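Local structure of maleylacetate reductase (3HL0) at residues M69-E74 against P128-T133. The protein catalyses the NAD-dependent reduction of maleylacetate to 3-oxoadipate and belongs to the iron-containing alcohol dehydrogenase family. Residues are numbered along the deposited sequence; the frame is centred on the assembly and turned at random.
Sequences MHTPVE and PILGQT. With NAD (nicotinamide-adenine-dinucleotide), chain D.
The H70 ring has T133 OG1 lying obliquely to it, while CB of M69 lies over one face. The ring itself leads away from the strand; its stem does the touching, with H70 CB 3.2 Å from T133 OG1. With chi1 at -59°, T133 OG1 sits beside its own backbone N and reaches back to H70 O, to which it donates a hydrogen bond of 2.8 Å. The donor is tilted 31° from that carbonyl plane.

Two backbone bonds complete a single beta bridge between P72 and T133. T133 N donates to T71 O at 3.2 Å. V73 N donates to T133 O at 2.9 Å. P72 is the N-cap of helix 73-85, so strand 129-134 takes up an N-H of the helix's first turn.

One water joins the segments. It donates to T71 O and to Q132 OE1, which also accepts from R109. A second water donates to G131 O; its bond to T71 OG1 is too short and is doubtful. CB of T71 rests on G131 O at 3.4 Å.

Further along the strand, I129 O accepts a hydrogen bond of 2.9 Å from N7N, the carboxamide nitrogen of NAD, and also one from K104. P43 of the second subunit packs on P72 and T133. T71 O takes T133 N and a water, and H70 O takes the T133 hydroxyl. The same strand thus binds the start of helix 73-85 at T133 and accepts the nicotinamide amide at I129 O.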
loop_
_atom_site.group_PDB
_atom_site.type_symbol
_atom_site.label_atom_id
_atom_site.label_comp_id
_atom_site.label_asym_id
_atom_site.label_seq_id
_atom_site.Cartn_x
_atom_site.Cartn_y
_atom_site.Cartn_z
HETATM N N MSE A 69 -2.539 -0.369 8.116
HETATM C CA MSE A 69 -3.289 0.749 7.512
HETATM C C MSE A 69 -4.539 1.030 8.348
HETATM O O MSE A 69 -5.238 0.094 8.745
HETATM C CB MSE A 69 -3.697 0.408 6.052
ATOM N N HIS A 70 -4.778 2.315 8.618
ATOM C CA HIS A 70 -6.030 2.814 9.205
ATOM C C HIS A 70 -6.161 2.516 10.695
ATOM O O HIS A 70 -7.256 2.651 11.244
ATOM C CB HIS A 70 -7.264 2.279 8.446
ATOM C CG HIS A 70 -7.148 2.376 6.955
ATOM N ND1 HIS A 70 -6.927 3.571 6.304
ATOM C CD2 HIS A 70 -7.254 1.431 5.986
ATOM C CE1 HIS A 70 -6.878 3.357 4.999
ATOM N NE2 HIS A 70 -7.074 2.067 4.781
ATOM N N THR A 71 -5.053 2.126 11.332
ATOM C CA THR A 71 -4.951 2.014 12.801
ATOM C C THR A 71 -6.166 1.237 13.379
ATOM O O THR A 71 -6.928 1.755 14.191
ATOM C CB THR A 71 -4.757 3.419 13.467
ATOM O OG1 THR A 71 -3.866 4.219 12.655
ATOM C CG2 THR A 71 -4.153 3.310 14.861
ATOM N N PRO A 72 -6.323 -0.031 12.974
ATOM C CA PRO A 72 -7.479 -0.792 13.493
ATOM C C PRO A 72 -7.317 -1.123 14.993
ATOM O O PRO A 72 -6.226 -1.438 15.453
ATOM C CB PRO A 72 -7.505 -2.050 12.610
ATOM C CG PRO A 72 -6.153 -2.130 11.946
ATOM C CD PRO A 72 -5.427 -0.835 12.126
ATOM N N VAL A 73 -8.408 -1.021 15.742
ATOM C CA VAL A 73 -8.366 -1.186 17.196
ATOM C C VAL A 73 -7.806 -2.541 17.672
ATOM O O VAL A 73 -7.157 -2.613 18.720
ATOM C CB VAL A 73 -9.768 -0.842 17.816
ATOM C CG1 VAL A 73 -9.822 -1.140 19.296
ATOM C CG2 VAL A 73 -10.100 0.622 17.566
ATOM N N GLU A 74 -8.029 -3.616 16.914
ATOM C CA GLU A 74 -7.523 -4.924 17.346
ATOM C C GLU A 74 -6.004 -5.018 17.298
ATOM O O GLU A 74 -5.406 -5.614 18.185
ATOM C CB GLU A 74 -8.210 -6.102 16.653
ATOM C CG GLU A 74 -9.690 -6.224 17.024
ATOM C CD GLU A 74 -9.947 -6.399 18.539
ATOM O OE1 GLU A 74 -9.254 -7.214 19.185
ATOM O OE2 GLU A 74 -10.863 -5.734 19.084
ATOM N N PRO A 128 -2.475 16.714 17.043
ATOM C CA PRO A 128 -3.106 15.991 18.142
ATOM C C PRO A 128 -4.268 15.098 17.647
ATOM O O PRO A 128 -5.121 14.702 18.450
ATOM C CB PRO A 128 -3.624 17.124 19.037
ATOM C CG PRO A 128 -4.079 18.153 18.028
ATOM C CD PRO A 128 -3.006 18.087 16.920
ATOM N N ILE A 129 -4.274 14.778 16.344
ATOM C CA ILE A 129 -5.408 14.070 15.730
ATOM C C ILE A 129 -5.111 12.576 15.589
ATOM O O ILE A 129 -3.989 12.200 15.212
ATOM C CB ILE A 129 -5.676 14.670 14.329
ATOM C CG1 ILE A 129 -5.863 16.197 14.418
ATOM C CG2 ILE A 129 -6.882 14.038 13.687
ATOM C CD1 ILE A 129 -5.681 16.908 13.019
ATOM N N LEU A 130 -6.097 11.722 15.899
ATOM C CA LEU A 130 -5.921 10.279 15.724
ATOM C C LEU A 130 -7.151 9.672 15.020
ATOM O O LEU A 130 -8.265 9.874 15.482
ATOM C CB LEU A 130 -5.714 9.602 17.098
ATOM C CG LEU A 130 -5.777 8.072 17.085
ATOM C CD1 LEU A 130 -4.646 7.432 16.250
ATOM C CD2 LEU A 130 -5.780 7.540 18.541
ATOM N N GLY A 131 -6.921 8.980 13.903
ATOM C CA GLY A 131 -7.951 8.194 13.199
ATOM C C GLY A 131 -7.753 6.714 13.503
ATOM O O GLY A 131 -6.619 6.232 13.567
ATOM N N GLN A 132 -8.867 6.002 13.742
ATOM C CA GLN A 132 -8.808 4.576 14.032
ATOM C C GLN A 132 -9.919 3.871 13.263
ATOM O O GLN A 132 -10.841 4.518 12.784
ATOM C CB GLN A 132 -8.954 4.311 15.537
ATOM C CG GLN A 132 -7.928 5.065 16.390
ATOM C CD GLN A 132 -8.117 4.832 17.858
ATOM O OE1 GLN A 132 -7.620 3.850 18.426
ATOM N NE2 GLN A 132 -8.839 5.736 18.503
ATOM N N THR A 133 -9.804 2.563 13.113
ATOM C CA THR A 133 -10.874 1.782 12.498
ATOM C C THR A 133 -11.392 0.868 13.577
ATOM O O THR A 133 -10.633 0.139 14.192
ATOM C CB THR A 133 -10.366 0.981 11.289
ATOM O OG1 THR A 133 -9.823 1.903 10.341
ATOM C CG2 THR A 133 -11.522 0.219 10.602
HETATM P PA NAD D . 1.820 5.108 5.506
HETATM O O1A NAD D . 2.311 5.437 6.872
HETATM O O2A NAD D . 0.537 4.378 5.383
HETATM O O5B NAD D . 3.022 4.454 4.686
HETATM C C5B NAD D . 2.729 3.795 3.449
HETATM C C4B NAD D . 3.799 2.734 3.234
HETATM O O4B NAD D . 5.047 3.381 2.990
HETATM C C3B NAD D . 3.969 1.826 4.466
HETATM O O3B NAD D . 4.092 0.441 4.097
HETATM C C2B NAD D . 5.255 2.352 5.063
HETATM O O2B NAD D . 5.967 1.379 5.800
HETATM C C1B NAD D . 6.043 2.813 3.829
HETATM N N9A NAD D . 7.063 3.845 4.136
HETATM C C8A NAD D . 6.875 5.021 4.837
HETATM N N7A NAD D . 8.050 5.689 4.890
HETATM C C5A NAD D . 9.011 4.955 4.246
HETATM C C6A NAD D . 10.370 5.169 4.020
HETATM N N6A NAD D . 10.987 6.368 4.182
HETATM N N1A NAD D . 11.046 4.169 3.321
HETATM C C2A NAD D . 10.393 3.048 2.858
HETATM N N3A NAD D . 9.054 2.839 3.069
HETATM C C4A NAD D . 8.377 3.798 3.766
HETATM O O3 NAD D . 1.558 6.467 4.637
HETATM P PN NAD D . 1.294 7.995 5.113
HETATM O O1N NAD D . 0.714 8.661 3.910
HETATM O O2N NAD D . 2.558 8.458 5.683
HETATM O O5D NAD D . 0.164 7.919 6.242
HETATM C C5D NAD D . -1.213 7.731 5.927
HETATM C C4D NAD D . -1.946 7.495 7.248
HETATM O O4D NAD D . -1.650 8.578 8.118
HETATM C C3D NAD D . -3.452 7.522 7.021
HETATM O O3D NAD D . -4.050 6.621 7.966
HETATM C C2D NAD D . -3.812 8.955 7.338
HETATM O O2D NAD D . -5.177 9.156 7.706
HETATM C C1D NAD D . -2.851 9.252 8.474
HETATM N N1N NAD D . -2.581 10.671 8.658
HETATM C C2N NAD D . -2.913 11.203 9.867
HETATM C C3N NAD D . -2.680 12.543 10.093
HETATM C C7N NAD D . -3.043 13.000 11.446
HETATM O O7N NAD D . -2.733 14.282 11.694
HETATM N N7N NAD D . -3.644 12.179 12.342
HETATM C C4N NAD D . -2.054 13.396 9.118
HETATM C C5N NAD D . -1.728 12.830 7.884
HETATM C C6N NAD D . -2.004 11.468 7.666
HETATM O O HOH W 1 -6.664 1.826 17.112
HETATM O O HOH W 2 -4.616 6.376 11.870
#